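Local coordinates for protein pectate lyase 47 (PDB 1VBL) that probably cleaves the alpha-1,4 links of pectate by calcium-assisted beta-elimination, as a thermostable secreted bacterial enzyme of polysaccharide lyase family 1, at residues Glu40-Leu45 against His50-Asn55; Phe248-Lys253 against Ala307-Gln312; Leu340-Trp345 against Ala372-Ser377; Thr355-Asp360 against Ile368-Ser373. One frame throughout, in Å; residues are numbered along the deposited sequence.

Interaction 1 of 4, residues Glu40-Leu45 against His50-Asn55; sequences ELIQAL and HTNQYN
Asn55 and Asn52 reach back from the loop to the carbonyl of Leu45. In Asn55, CG anti to the backbone N (chi1 179°) carries the amide out to Leu45, where its ND2 donates to Leu45 O at 3.0 Å. The bond is nearly straight at the hydrogen (169°) and lies in the amide plane of Asn55, but the donor stands above the Leu45 carbonyl plane, 61° out of it. The Asn52 side chain approaches Leu45 from the other side of its carbonyl oxygen, with Asn52 CG 3.3 Å from Leu45 O, and it crosses the side chain of Ile42 at about a right angle. Helix 38-44 lies against the first turns of the parallel beta-helix fold expected of this lyase family, with Leu41 and Leu45 resting on Ile61 of strand 59-63 and Leu45 also on Val128; the loop 50-55 leads the chain from that helix into strand 59-63. Two waters fill in the polar seam. One donates to Leu45 O and to Asn52 O, both at 2.8 Å, which gives Leu45 O a second donor besides Asn55. The other donates to Ala44 O at 2.8 Å and accepts from Asn55 ND2 at 3.1 Å. The far end of the Asn55 amide, OD1, is held by Val57 N.

Interaction 2 of 4, residues Phe248-Lys253 against Ala307-Gln312; sequences FTNHDK and ADYDFQ
Tyr309 OH, at the end of a ring laid against Asn250 and His251, is gripped by two groups of another loop: it takes a hydrogen bond from Asp214 N and makes a weak one with Asp209 OD2. Behind the hydroxyl, one face of the ring receives the peptide joining Asn250 to His251. Asn250 C sits 3.3 Å above the ring plane of Tyr309 toward its rim, and His251 N 3.5 Å above its centre, while Asn250 CB touches CE2 of Tyr309 at 3.7 Å. This happens where the chain turns a corner of the parallel beta-helix, at Asn250 and Asp252. A water adds a polar link, donating to Asn250 OD1 at 2.8 Å and weakly accepting from Tyr309 N. Asp209 reaches both sides, its OD1 bonding His251 ND1 while its OD2 meets the tyrosine only weakly. The His251 side chain is about 6 Å from that of the calcium ligand Asp229 and about 9 Å from the calcium ion. Arg215 makes a cation-pi contact with the Tyr309 ring. The contact therefore works by ring-on-peptide packing, with no direct hydrogen bond between the segments, while the Tyr309 hydroxyl and His251 ND1 are satisfied by the neighbouring loop.

Interaction 3 of 4, residues Leu340-Trp345 against Ala372-Ser377; sequences LIIKVW and ASYNES
A chi1 of 165° turns the Tyr374 ring away from its own backbone N and out from helix 370-377 toward strand 342-345. Val344, with CG1 opposite the backbone N (chi1 -178°), offers its other methyl to that ring. Val344 CG2 lies 3.4 Å from Tyr374 CZ, a tight contact, and the same methyl is 3.4 Å from Tyr374 OH; the two side chains cross at about a right angle. Nearer the root of the ring, Ile342 O comes within 3.4 Å of Tyr374 CD1, and the CB atoms of Ile342 and Tyr374 approach to 4.3 Å. The strand thus meets the ring at both its root and its hydroxyl end, from the Ile342 carbonyl to the Val344 methyl. The hydroxyl is occupied elsewhere, donating to Leu380 O. Strand alternation sets which side chains face the helix: Ile342 and Val344 point toward it, while Lys343 and Trp345 point the other way, with the Lys343 chain lying over the Trp345 ring. The short axes of strand and helix pass 9.0 Å apart and cross at -62°. Strand 342-345 is one of the two outermost of four parallel strands that form one face of the beta-helix, next to 315-318; Ile342 also packs on Trp315, Val317 and Leu370, so helix 370-377 lies against the end of this face, with Tyr374 reaching across to strand 342-345.

Interaction 4 of 4, residues Thr355-Asp360 against Ile368-Ser373; sequences TGTIVD and IDLVAS
Ile368 N donates to Thr357 O at 2.8 Å, bent to 157° at the hydrogen, continuing the backbone pairing of a beta hairpin in which strand 351-361 runs antiparallel to strand 364-367 in a late turn of the parallel beta-helix. The complementary link is made through a water, which accepts from Thr357 N at 3.1 Å and donates to Ile368 O at 2.7 Å. Side chains close the apolar side: Val359 CG1 meets Ile368 CG2 at 3.8 Å, the two chains running at a slant to each other, and Thr357 CG2 abuts Leu370 CD1 at 3.6 Å, roughly at a right angle. Thr357 presents that methyl because its CG2 is anti to the backbone N, leaving OG1 beside the N (chi1 -59°) to hydrogen-bond Glu354 OE2. Glu354 is the second-shell organiser: OE2 also accepts from Leu370 N and OE1 from Val371 N, tying the start of helix 370-377 to the strand. Leu370 and Thr357 both pack on Trp315 and Phe330. At the helix start Asp369 is the N-cap, and its carboxylate has a salt bridge to Lys384. The cap itself is Ala372 N donating to Asp369 OD1 at 3.0 Å, nearly straight at 169° yet approaching from above the carboxylate plane.

In the fold
Along the chain the contacts open in numerical order, and the fold separates them into two groups. Interaction 1 sits near the first strands of the beta-helix, on the opposite side of the chain's centre from the others; its centre lies about 32 Å from that of interaction 2 and about 44 and 45 Å from those of interactions 3 and 4. Interactions 3 and 4, whose centres are about 11 Å apart, share Ala372 and Ser373 and lie near the late strands: both use helix 370-377, which packs against strand 342-345 and strand 351-361, with Leu370 touching Ile341 and Ile342. Interaction 2, its centre about 20 Å from that of interaction 3, is the one nearest the calcium site.

Interaction 1 of 4, residues Glu40-Leu45 against His50-Asn55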
loop_
_atom_site.group_PDB
_atom_site.type_symbol
_atom_site.label_atom_id
_atom_site.label_comp_id
_atom_site.label_asym_id
_atom_site.label_seq_id
_atom_site.Cartn_x
_atom_site.Cartn_y
_atom_site.Cartn_z
ATOM N N GLU A 40 -0.947 -15.350 19.006
ATOM C CA GLU A 40 -2.395 -15.268 19.163
ATOM C C GLU A 40 -3.066 -14.860 17.856
ATOM O O GLU A 40 -4.170 -15.312 17.544
ATOM C CB GLU A 40 -2.755 -14.270 20.266
ATOM C CG GLU A 40 -2.049 -14.540 21.592
ATOM C CD GLU A 40 -2.572 -13.674 22.723
ATOM O OE1 GLU A 40 -2.924 -12.508 22.523
ATOM O OE2 GLU A 40 -2.611 -14.237 23.925
ATOM N N LEU A 41 -2.395 -14.005 17.089
ATOM C CA LEU A 41 -2.939 -13.549 15.816
ATOM C C LEU A 41 -3.029 -14.721 14.847
ATOM O O LEU A 41 -4.071 -14.950 14.234
ATOM C CB LEU A 41 -2.057 -12.442 15.223
ATOM C CG LEU A 41 -2.401 -11.941 13.813
ATOM C CD1 LEU A 41 -3.839 -11.443 13.767
ATOM C CD2 LEU A 41 -1.439 -10.823 13.423
ATOM N N ILE A 42 -1.936 -15.467 14.713
ATOM C CA ILE A 42 -1.920 -16.612 13.810
ATOM C C ILE A 42 -2.892 -17.698 14.269
ATOM O O ILE A 42 -3.486 -18.400 13.448
ATOM C CB ILE A 42 -0.488 -17.189 13.675
ATOM C CG1 ILE A 42 0.401 -16.166 12.956
ATOM C CG2 ILE A 42 -0.515 -18.501 12.892
ATOM C CD1 ILE A 42 1.832 -16.613 12.750
ATOM N N GLN A 43 -3.064 -17.829 15.582
ATOM C CA GLN A 43 -3.988 -18.823 16.120
ATOM C C GLN A 43 -5.424 -18.406 15.797
ATOM O O GLN A 43 -6.230 -19.221 15.353
ATOM C CB GLN A 43 -3.793 -18.960 17.634
ATOM C CG GLN A 43 -2.381 -19.386 18.011
ATOM C CD GLN A 43 -2.175 -19.532 19.501
ATOM O OE1 GLN A 43 -2.544 -18.653 20.283
ATOM N NE2 GLN A 43 -1.568 -20.644 19.906
ATOM N N ALA A 44 -5.736 -17.130 15.998
ATOM C CA ALA A 44 -7.078 -16.629 15.711
ATOM C C ALA A 44 -7.410 -16.795 14.231
ATOM O O ALA A 44 -8.561 -17.034 13.866
ATOM C CB ALA A 44 -7.191 -15.164 16.109
ATOM N N LEU A 45 -6.396 -16.672 13.383
ATOM C CA LEU A 45 -6.582 -16.806 11.944
ATOM C C LEU A 45 -6.642 -18.258 11.465
ATOM O O LEU A 45 -6.895 -18.514 10.289
ATOM C CB LEU A 45 -5.468 -16.056 11.204
ATOM C CG LEU A 45 -5.596 -14.528 11.177
ATOM C CD1 LEU A 45 -4.272 -13.894 10.769
ATOM C CD2 LEU A 45 -6.702 -14.133 10.199
ATOM N N HIS A 50 0.749 -20.557 7.081
ATOM C CA HIS A 50 0.608 -20.904 5.672
ATOM C C HIS A 50 -0.802 -21.340 5.270
ATOM O O HIS A 50 -1.398 -20.756 4.356
ATOM C CB HIS A 50 1.622 -21.980 5.273
ATOM C CG HIS A 50 1.663 -22.241 3.798
ATOM N ND1 HIS A 50 0.727 -23.022 3.153
ATOM C CD2 HIS A 50 2.493 -21.775 2.834
ATOM C CE1 HIS A 50 0.979 -23.027 1.856
ATOM N NE2 HIS A 50 2.044 -22.277 1.636
ATOM N N THR A 51 -1.351 -22.338 5.956
ATOM C CA THR A 51 -2.686 -22.829 5.617
ATOM C C THR A 51 -3.828 -21.919 6.058
ATOM O O THR A 51 -4.982 -22.152 5.698
ATOM C CB THR A 51 -2.930 -24.250 6.191
ATOM O OG1 THR A 51 -2.951 -24.201 7.623
ATOM C CG2 THR A 51 -1.829 -25.200 5.731
ATOM N N ASN A 52 -3.517 -20.885 6.834
ATOM C CA ASN A 52 -4.546 -19.954 7.290
ATOM C C ASN A 52 -5.249 -19.281 6.108
ATOM O O ASN A 52 -6.392 -18.831 6.227
ATOM C CB ASN A 52 -3.933 -18.882 8.198
ATOM C CG ASN A 52 -3.767 -19.350 9.634
ATOM O OD1 ASN A 52 -3.149 -18.664 10.455
ATOM N ND2 ASN A 52 -4.323 -20.517 9.948
ATOM N N GLN A 53 -4.564 -19.210 4.970
ATOM C CA GLN A 53 -5.133 -18.591 3.778
ATOM C C GLN A 53 -6.363 -19.354 3.288
ATOM O O GLN A 53 -7.198 -18.802 2.569
ATOM C CB GLN A 53 -4.083 -18.519 2.664
ATOM C CG GLN A 53 -3.476 -19.863 2.275
ATOM C CD GLN A 53 -2.330 -19.724 1.283
ATOM O OE1 GLN A 53 -2.526 -19.292 0.146
ATOM N NE2 GLN A 53 -1.127 -20.090 1.713
ATOM N N TYR A 54 -6.479 -20.618 3.688
ATOM C CA TYR A 54 -7.608 -21.450 3.277
ATOM C C TYR A 54 -8.732 -21.477 4.310
ATOM O O TYR A 54 -9.737 -22.168 4.120
ATOM C CB TYR A 54 -7.139 -22.883 3.008
ATOM C CG TYR A 54 -5.995 -22.983 2.030
ATOM C CD1 TYR A 54 -4.747 -23.448 2.439
ATOM C CD2 TYR A 54 -6.154 -22.603 0.697
ATOM C CE1 TYR A 54 -3.682 -23.533 1.549
ATOM C CE2 TYR A 54 -5.093 -22.683 -0.203
ATOM C CZ TYR A 54 -3.861 -23.148 0.230
ATOM O OH TYR A 54 -2.802 -23.222 -0.646
ATOM N N ASN A 55 -8.569 -20.735 5.402
ATOM C CA ASN A 55 -9.593 -20.694 6.442
ATOM C C ASN A 55 -10.624 -19.612 6.126
ATOM O O ASN A 55 -10.406 -18.433 6.410
ATOM C CB ASN A 55 -8.955 -20.433 7.809
ATOM C CG ASN A 55 -9.980 -20.352 8.927
ATOM O OD1 ASN A 55 -11.131 -20.763 8.764
ATOM N ND2 ASN A 55 -9.563 -19.831 10.077
HETATM O O HOH W 1 -10.137 -19.196 13.088
HETATM O O HOH W 2 -7.344 -16.938 8.059
#

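Interaction 2 of 4, residues Phe248-Lys253 against Ala307-Gln312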
loop_
_atom_site.group_PDB
_atom_site.type_symbol
_atom_site.label_atom_id
_atom_site.label_comp_id
_atom_site.label_asym_id
_atom_site.label_seq_id
_atom_site.Cartn_x
_atom_site.Cartn_y
_atom_site.Cartn_z
ATOM N N PHE A 248 -1.568 7.750 4.925
ATOM C CA PHE A 248 -0.358 7.181 4.346
ATOM C C PHE A 248 0.672 8.287 4.511
ATOM O O PHE A 248 0.563 9.343 3.892
ATOM C CB PHE A 248 -0.539 6.865 2.859
ATOM C CG PHE A 248 -1.606 5.853 2.579
ATOM C CD1 PHE A 248 -2.911 6.255 2.308
ATOM C CD2 PHE A 248 -1.311 4.493 2.596
ATOM C CE1 PHE A 248 -3.912 5.313 2.058
ATOM C CE2 PHE A 248 -2.302 3.544 2.348
ATOM C CZ PHE A 248 -3.605 3.954 2.079
ATOM N N THR A 249 1.671 8.054 5.354
ATOM C CA THR A 249 2.669 9.078 5.593
ATOM C C THR A 249 4.059 8.491 5.787
ATOM O O THR A 249 4.209 7.300 6.089
ATOM C CB THR A 249 2.275 9.916 6.844
ATOM O OG1 THR A 249 3.126 11.062 6.955
ATOM C CG2 THR A 249 2.401 9.072 8.106
ATOM N N ASN A 250 5.068 9.337 5.595
ATOM C CA ASN A 250 6.472 8.959 5.762
ATOM C C ASN A 250 6.772 7.594 5.161
ATOM O O ASN A 250 7.112 6.641 5.868
ATOM C CB ASN A 250 6.839 8.966 7.248
ATOM C CG ASN A 250 6.592 10.316 7.901
ATOM O OD1 ASN A 250 6.730 11.359 7.264
ATOM N ND2 ASN A 250 6.242 10.301 9.181
ATOM N N HIS A 251 6.659 7.519 3.841
ATOM C CA HIS A 251 6.889 6.281 3.116
ATOM C C HIS A 251 7.176 6.630 1.665
ATOM O O HIS A 251 6.703 7.644 1.156
ATOM C CB HIS A 251 5.643 5.398 3.202
ATOM C CG HIS A 251 5.812 4.042 2.586
ATOM N ND1 HIS A 251 6.472 3.012 3.220
ATOM C CD2 HIS A 251 5.396 3.547 1.395
ATOM C CE1 HIS A 251 6.454 1.938 2.448
ATOM N NE2 HIS A 251 5.808 2.236 1.335
ATOM N N ASP A 252 7.933 5.771 0.994
ATOM C CA ASP A 252 8.293 5.995 -0.397
ATOM C C ASP A 252 7.205 5.547 -1.386
ATOM O O ASP A 252 6.420 6.370 -1.869
ATOM C CB ASP A 252 9.622 5.280 -0.691
ATOM C CG ASP A 252 10.058 5.423 -2.130
ATOM O OD1 ASP A 252 9.481 6.264 -2.847
ATOM O OD2 ASP A 252 10.989 4.696 -2.544
ATOM N N LYS A 253 7.163 4.248 -1.672
ATOM C CA LYS A 253 6.199 3.674 -2.615
ATOM C C LYS A 253 4.931 3.238 -1.883
ATOM O O LYS A 253 4.893 2.174 -1.270
ATOM C CB LYS A 253 6.830 2.473 -3.321
ATOM C CG LYS A 253 8.127 2.803 -4.057
ATOM C CD LYS A 253 8.673 1.575 -4.767
ATOM C CE LYS A 253 9.907 1.901 -5.598
ATOM N NZ LYS A 253 11.104 2.219 -4.770
ATOM N N ALA A 307 10.293 17.421 4.367
ATOM C CA ALA A 307 10.068 16.025 4.722
ATOM C C ALA A 307 11.253 15.141 4.344
ATOM O O ALA A 307 11.956 15.401 3.365
ATOM C CB ALA A 307 8.798 15.510 4.044
ATOM N N ASP A 308 11.463 14.095 5.134
ATOM C CA ASP A 308 12.544 13.144 4.898
ATOM C C ASP A 308 12.328 12.460 3.549
ATOM O O ASP A 308 13.282 12.072 2.874
ATOM C CB ASP A 308 12.550 12.089 6.004
ATOM C CG ASP A 308 12.953 12.650 7.351
ATOM O OD1 ASP A 308 12.694 11.973 8.370
ATOM O OD2 ASP A 308 13.537 13.753 7.392
ATOM N N TYR A 309 11.063 12.316 3.170
ATOM C CA TYR A 309 10.698 11.676 1.915
ATOM C C TYR A 309 10.436 12.712 0.834
ATOM O O TYR A 309 9.551 13.554 0.972
ATOM C CB TYR A 309 9.448 10.813 2.124
ATOM C CG TYR A 309 9.702 9.612 3.006
ATOM C CD1 TYR A 309 10.069 8.383 2.455
ATOM C CD2 TYR A 309 9.637 9.719 4.395
ATOM C CE1 TYR A 309 10.368 7.289 3.267
ATOM C CE2 TYR A 309 9.935 8.637 5.215
ATOM C CZ TYR A 309 10.300 7.425 4.645
ATOM O OH TYR A 309 10.598 6.359 5.458
ATOM N N ASP A 310 11.216 12.657 -0.237
ATOM C CA ASP A 310 11.036 13.593 -1.335
ATOM C C ASP A 310 9.735 13.235 -2.033
ATOM O O ASP A 310 9.166 12.173 -1.785
ATOM C CB ASP A 310 12.197 13.482 -2.324
ATOM C CG ASP A 310 13.520 13.922 -1.723
ATOM O OD1 ASP A 310 13.595 15.069 -1.237
ATOM O OD2 ASP A 310 14.482 13.124 -1.737
ATOM N N PHE A 311 9.252 14.130 -2.883
ATOM C CA PHE A 311 8.029 13.871 -3.626
ATOM C C PHE A 311 8.403 13.693 -5.085
ATOM O O PHE A 311 9.156 14.497 -5.637
ATOM C CB PHE A 311 7.042 15.032 -3.490
ATOM C CG PHE A 311 5.879 14.947 -4.444
ATOM C CD1 PHE A 311 5.875 15.684 -5.628
ATOM C CD2 PHE A 311 4.805 14.112 -4.173
ATOM C CE1 PHE A 311 4.813 15.586 -6.527
ATOM C CE2 PHE A 311 3.734 14.005 -5.069
ATOM C CZ PHE A 311 3.739 14.744 -6.246
ATOM N N GLN A 312 7.888 12.639 -5.708
ATOM C CA GLN A 312 8.182 12.382 -7.112
ATOM C C GLN A 312 6.932 12.610 -7.956
ATOM O O GLN A 312 6.951 13.390 -8.908
ATOM C CB GLN A 312 8.680 10.943 -7.301
ATOM C CG GLN A 312 9.169 10.653 -8.718
ATOM C CD GLN A 312 9.524 9.193 -8.936
ATOM O OE1 GLN A 312 10.215 8.582 -8.119
ATOM N NE2 GLN A 312 9.059 8.628 -10.047
HETATM O O HOH W 3 8.463 12.648 5.478
#

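Interaction 3 of 4, residues Leu340-Trp345 against Ala372-Ser377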
loop_
_atom_site.group_PDB
_atom_site.type_symbol
_atom_site.label_atom_id
_atom_site.label_comp_id
_atom_site.label_asym_id
_atom_site.label_seq_id
_atom_site.Cartn_x
_atom_site.Cartn_y
_atom_site.Cartn_z
ATOM N N LEU A 340 4.094 17.828 -12.629
ATOM C CA LEU A 340 4.800 16.709 -12.011
ATOM C C LEU A 340 3.890 15.813 -11.182
ATOM O O LEU A 340 4.277 14.712 -10.808
ATOM C CB LEU A 340 5.920 17.226 -11.100
ATOM C CG LEU A 340 7.175 17.851 -11.714
ATOM C CD1 LEU A 340 6.795 18.892 -12.746
ATOM C CD2 LEU A 340 8.011 18.473 -10.606
ATOM N N ILE A 341 2.679 16.280 -10.900
ATOM C CA ILE A 341 1.760 15.512 -10.075
ATOM C C ILE A 341 1.298 14.221 -10.747
ATOM O O ILE A 341 1.068 13.216 -10.078
ATOM C CB ILE A 341 0.565 16.389 -9.662
ATOM C CG1 ILE A 341 1.092 17.616 -8.905
ATOM C CG2 ILE A 341 -0.397 15.596 -8.785
ATOM C CD1 ILE A 341 0.034 18.650 -8.545
ATOM N N ILE A 342 1.164 14.251 -12.068
ATOM C CA ILE A 342 0.768 13.064 -12.815
ATOM C C ILE A 342 1.985 12.580 -13.590
ATOM O O ILE A 342 2.753 13.380 -14.111
ATOM C CB ILE A 342 -0.362 13.359 -13.829
ATOM C CG1 ILE A 342 -1.649 13.734 -13.091
ATOM C CG2 ILE A 342 -0.598 12.132 -14.717
ATOM C CD1 ILE A 342 -2.806 14.055 -14.013
ATOM N N LYS A 343 2.171 11.270 -13.640
ATOM C CA LYS A 343 3.291 10.698 -14.371
ATOM C C LYS A 343 2.702 9.565 -15.195
ATOM O O LYS A 343 1.870 8.807 -14.702
ATOM C CB LYS A 343 4.352 10.180 -13.396
ATOM C CG LYS A 343 5.722 9.967 -14.018
ATOM C CD LYS A 343 6.800 9.900 -12.944
ATOM C CE LYS A 343 8.194 9.794 -13.547
ATOM N NZ LYS A 343 9.248 9.781 -12.494
ATOM N N VAL A 344 3.111 9.458 -16.453
ATOM C CA VAL A 344 2.574 8.417 -17.319
ATOM C C VAL A 344 3.605 7.365 -17.707
ATOM O O VAL A 344 4.728 7.692 -18.089
ATOM C CB VAL A 344 1.978 9.028 -18.610
ATOM C CG1 VAL A 344 1.368 7.932 -19.476
ATOM C CG2 VAL A 344 0.927 10.072 -18.252
ATOM N N TRP A 345 3.211 6.100 -17.598
ATOM C CA TRP A 345 4.082 4.985 -17.950
ATOM C C TRP A 345 3.360 4.110 -18.975
ATOM O O TRP A 345 2.735 3.109 -18.622
ATOM C CB TRP A 345 4.416 4.141 -16.715
ATOM C CG TRP A 345 4.814 4.925 -15.493
ATOM C CD1 TRP A 345 3.987 5.388 -14.507
ATOM C CD2 TRP A 345 6.139 5.318 -15.122
ATOM N NE1 TRP A 345 4.717 6.043 -13.543
ATOM C CE2 TRP A 345 6.040 6.016 -13.896
ATOM C CE3 TRP A 345 7.402 5.151 -15.705
ATOM C CZ2 TRP A 345 7.157 6.544 -13.242
ATOM C CZ3 TRP A 345 8.513 5.677 -15.055
ATOM C CH2 TRP A 345 8.381 6.367 -13.835
ATOM N N ALA A 372 -4.266 18.690 -18.194
ATOM C CA ALA A 372 -3.804 19.732 -19.105
ATOM C C ALA A 372 -2.416 20.191 -18.669
ATOM O O ALA A 372 -1.527 20.401 -19.496
ATOM C CB ALA A 372 -4.773 20.914 -19.092
ATOM N N SER A 373 -2.234 20.341 -17.362
ATOM C CA SER A 373 -0.950 20.767 -16.826
ATOM C C SER A 373 0.137 19.775 -17.232
ATOM O O SER A 373 1.226 20.164 -17.655
ATOM C CB SER A 373 -1.025 20.872 -15.301
ATOM O OG SER A 373 0.232 21.225 -14.762
ATOM N N TYR A 374 -0.168 18.488 -17.105
ATOM C CA TYR A 374 0.779 17.447 -17.474
ATOM C C TYR A 374 1.109 17.521 -18.968
ATOM O O TYR A 374 2.275 17.529 -19.353
ATOM C CB TYR A 374 0.199 16.062 -17.154
ATOM C CG TYR A 374 0.954 14.939 -17.823
ATOM C CD1 TYR A 374 2.112 14.410 -17.255
ATOM C CD2 TYR A 374 0.552 14.457 -19.067
ATOM C CE1 TYR A 374 2.853 13.432 -17.917
ATOM C CE2 TYR A 374 1.286 13.486 -19.734
ATOM C CZ TYR A 374 2.435 12.980 -19.154
ATOM O OH TYR A 374 3.170 12.033 -19.826
ATOM N N ASN A 375 0.071 17.574 -19.798
ATOM C CA ASN A 375 0.247 17.623 -21.248
ATOM C C ASN A 375 1.097 18.776 -21.769
ATOM O O ASN A 375 1.889 18.598 -22.694
ATOM C CB ASN A 375 -1.113 17.662 -21.954
ATOM C CG ASN A 375 -1.853 16.342 -21.874
ATOM O OD1 ASN A 375 -1.240 15.279 -21.756
ATOM N ND2 ASN A 375 -3.177 16.399 -21.962
ATOM N N GLU A 376 0.926 19.956 -21.183
ATOM C CA GLU A 376 1.665 21.141 -21.612
ATOM C C GLU A 376 3.173 21.029 -21.454
ATOM O O GLU A 376 3.926 21.642 -22.213
ATOM C CB GLU A 376 1.193 22.373 -20.839
ATOM C CG GLU A 376 -0.218 22.823 -21.149
ATOM C CD GLU A 376 -0.592 24.074 -20.377
ATOM O OE1 GLU A 376 0.149 25.074 -20.480
ATOM O OE2 GLU A 376 -1.620 24.057 -19.667
ATOM N N SER A 377 3.616 20.252 -20.473
ATOM C CA SER A 377 5.045 20.111 -20.215
ATOM C C SER A 377 5.642 18.745 -20.531
ATOM O O SER A 377 6.829 18.520 -20.295
ATOM C CB SER A 377 5.334 20.453 -18.749
ATOM O OG SER A 377 4.829 21.735 -18.413
#

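Interaction 4 of 4, residues Thr355-Asp360 against Ile368-Ser373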
loop_
_atom_site.group_PDB
_atom_site.type_symbol
_atom_site.label_atom_id
_atom_site.label_comp_id
_atom_site.label_asym_id
_atom_site.label_seq_id
_atom_site.Cartn_x
_atom_site.Cartn_y
_atom_site.Cartn_z
ATOM N N THR A 355 -11.437 15.924 -12.510
ATOM C CA THR A 355 -12.209 17.141 -12.332
ATOM C C THR A 355 -12.206 17.574 -10.872
ATOM O O THR A 355 -12.006 16.758 -9.972
ATOM C CB THR A 355 -13.669 16.943 -12.792
ATOM O OG1 THR A 355 -14.326 18.213 -12.850
ATOM C CG2 THR A 355 -14.421 16.037 -11.822
ATOM N N GLY A 356 -12.414 18.869 -10.654
ATOM C CA GLY A 356 -12.469 19.415 -9.309
ATOM C C GLY A 356 -11.182 19.412 -8.508
ATOM O O GLY A 356 -11.221 19.550 -7.286
ATOM N N THR A 357 -10.043 19.269 -9.178
ATOM C CA THR A 357 -8.764 19.257 -8.477
ATOM C C THR A 357 -8.354 20.652 -8.018
ATOM O O THR A 357 -8.450 21.624 -8.772
ATOM C CB THR A 357 -7.610 18.721 -9.369
ATOM O OG1 THR A 357 -7.904 17.387 -9.804
ATOM C CG2 THR A 357 -6.303 18.708 -8.589
ATOM N N ILE A 358 -7.906 20.748 -6.772
ATOM C CA ILE A 358 -7.426 22.014 -6.252
ATOM C C ILE A 358 -5.964 21.840 -5.884
ATOM O O ILE A 358 -5.572 20.806 -5.345
ATOM C CB ILE A 358 -8.169 22.461 -4.974
ATOM C CG1 ILE A 358 -9.605 22.865 -5.307
ATOM C CG2 ILE A 358 -7.420 23.636 -4.323
ATOM C CD1 ILE A 358 -10.397 23.342 -4.084
ATOM N N VAL A 359 -5.154 22.842 -6.199
ATOM C CA VAL A 359 -3.750 22.807 -5.831
ATOM C C VAL A 359 -3.553 24.038 -4.956
ATOM O O VAL A 359 -3.989 25.138 -5.302
ATOM C CB VAL A 359 -2.805 22.856 -7.062
ATOM C CG1 VAL A 359 -2.945 24.180 -7.804
ATOM C CG2 VAL A 359 -1.371 22.648 -6.606
ATOM N N ASP A 360 -2.931 23.832 -3.800
ATOM C CA ASP A 360 -2.686 24.903 -2.843
ATOM C C ASP A 360 -1.179 25.091 -2.742
ATOM O O ASP A 360 -0.496 24.309 -2.078
ATOM C CB ASP A 360 -3.258 24.502 -1.480
ATOM C CG ASP A 360 -3.313 25.655 -0.499
ATOM O OD1 ASP A 360 -2.406 26.512 -0.512
ATOM O OD2 ASP A 360 -4.268 25.688 0.307
ATOM N N ILE A 368 -7.433 23.426 -10.702
ATOM C CA ILE A 368 -6.494 23.245 -11.792
ATOM C C ILE A 368 -6.792 21.974 -12.569
ATOM O O ILE A 368 -7.322 21.003 -12.021
ATOM C CB ILE A 368 -5.046 23.188 -11.252
ATOM C CG1 ILE A 368 -4.048 23.062 -12.407
ATOM C CG2 ILE A 368 -4.897 22.013 -10.286
ATOM C CD1 ILE A 368 -2.598 23.145 -11.956
ATOM N N ASP A 369 -6.474 21.999 -13.857
ATOM C CA ASP A 369 -6.665 20.843 -14.722
ATOM C C ASP A 369 -5.298 20.160 -14.754
ATOM O O ASP A 369 -4.418 20.555 -15.522
ATOM C CB ASP A 369 -7.051 21.295 -16.134
ATOM C CG ASP A 369 -7.392 20.133 -17.047
ATOM O OD1 ASP A 369 -6.884 19.018 -16.811
ATOM O OD2 ASP A 369 -8.157 20.337 -18.014
ATOM N N LEU A 370 -5.111 19.152 -13.908
ATOM C CA LEU A 370 -3.831 18.459 -13.849
ATOM C C LEU A 370 -3.476 17.723 -15.133
ATOM O O LEU A 370 -2.299 17.605 -15.473
ATOM C CB LEU A 370 -3.796 17.492 -12.659
ATOM C CG LEU A 370 -3.739 18.155 -11.275
ATOM C CD1 LEU A 370 -3.564 17.092 -10.205
ATOM C CD2 LEU A 370 -2.580 19.151 -11.218
ATOM N N VAL A 371 -4.478 17.219 -15.846
ATOM C CA VAL A 371 -4.202 16.522 -17.097
ATOM C C VAL A 371 -3.633 17.525 -18.097
ATOM O O VAL A 371 -2.638 17.248 -18.767
ATOM C CB VAL A 371 -5.474 15.875 -17.696
ATOM C CG1 VAL A 371 -5.176 15.345 -19.088
ATOM C CG2 VAL A 371 -5.950 14.735 -16.804
ATOM N N ALA A 372 -4.266 18.690 -18.194
ATOM C CA ALA A 372 -3.804 19.732 -19.105
ATOM C C ALA A 372 -2.416 20.191 -18.669
ATOM O O ALA A 372 -1.527 20.401 -19.496
ATOM C CB ALA A 372 -4.773 20.914 -19.092
ATOM N N SER A 373 -2.234 20.341 -17.362
ATOM C CA SER A 373 -0.950 20.767 -16.826
ATOM C C SER A 373 0.137 19.775 -17.232
ATOM O O SER A 373 1.226 20.164 -17.655
ATOM C CB SER A 373 -1.025 20.872 -15.301
ATOM O OG SER A 373 0.232 21.225 -14.762
HETATM O O HOH W 4 -9.450 19.286 -12.187
#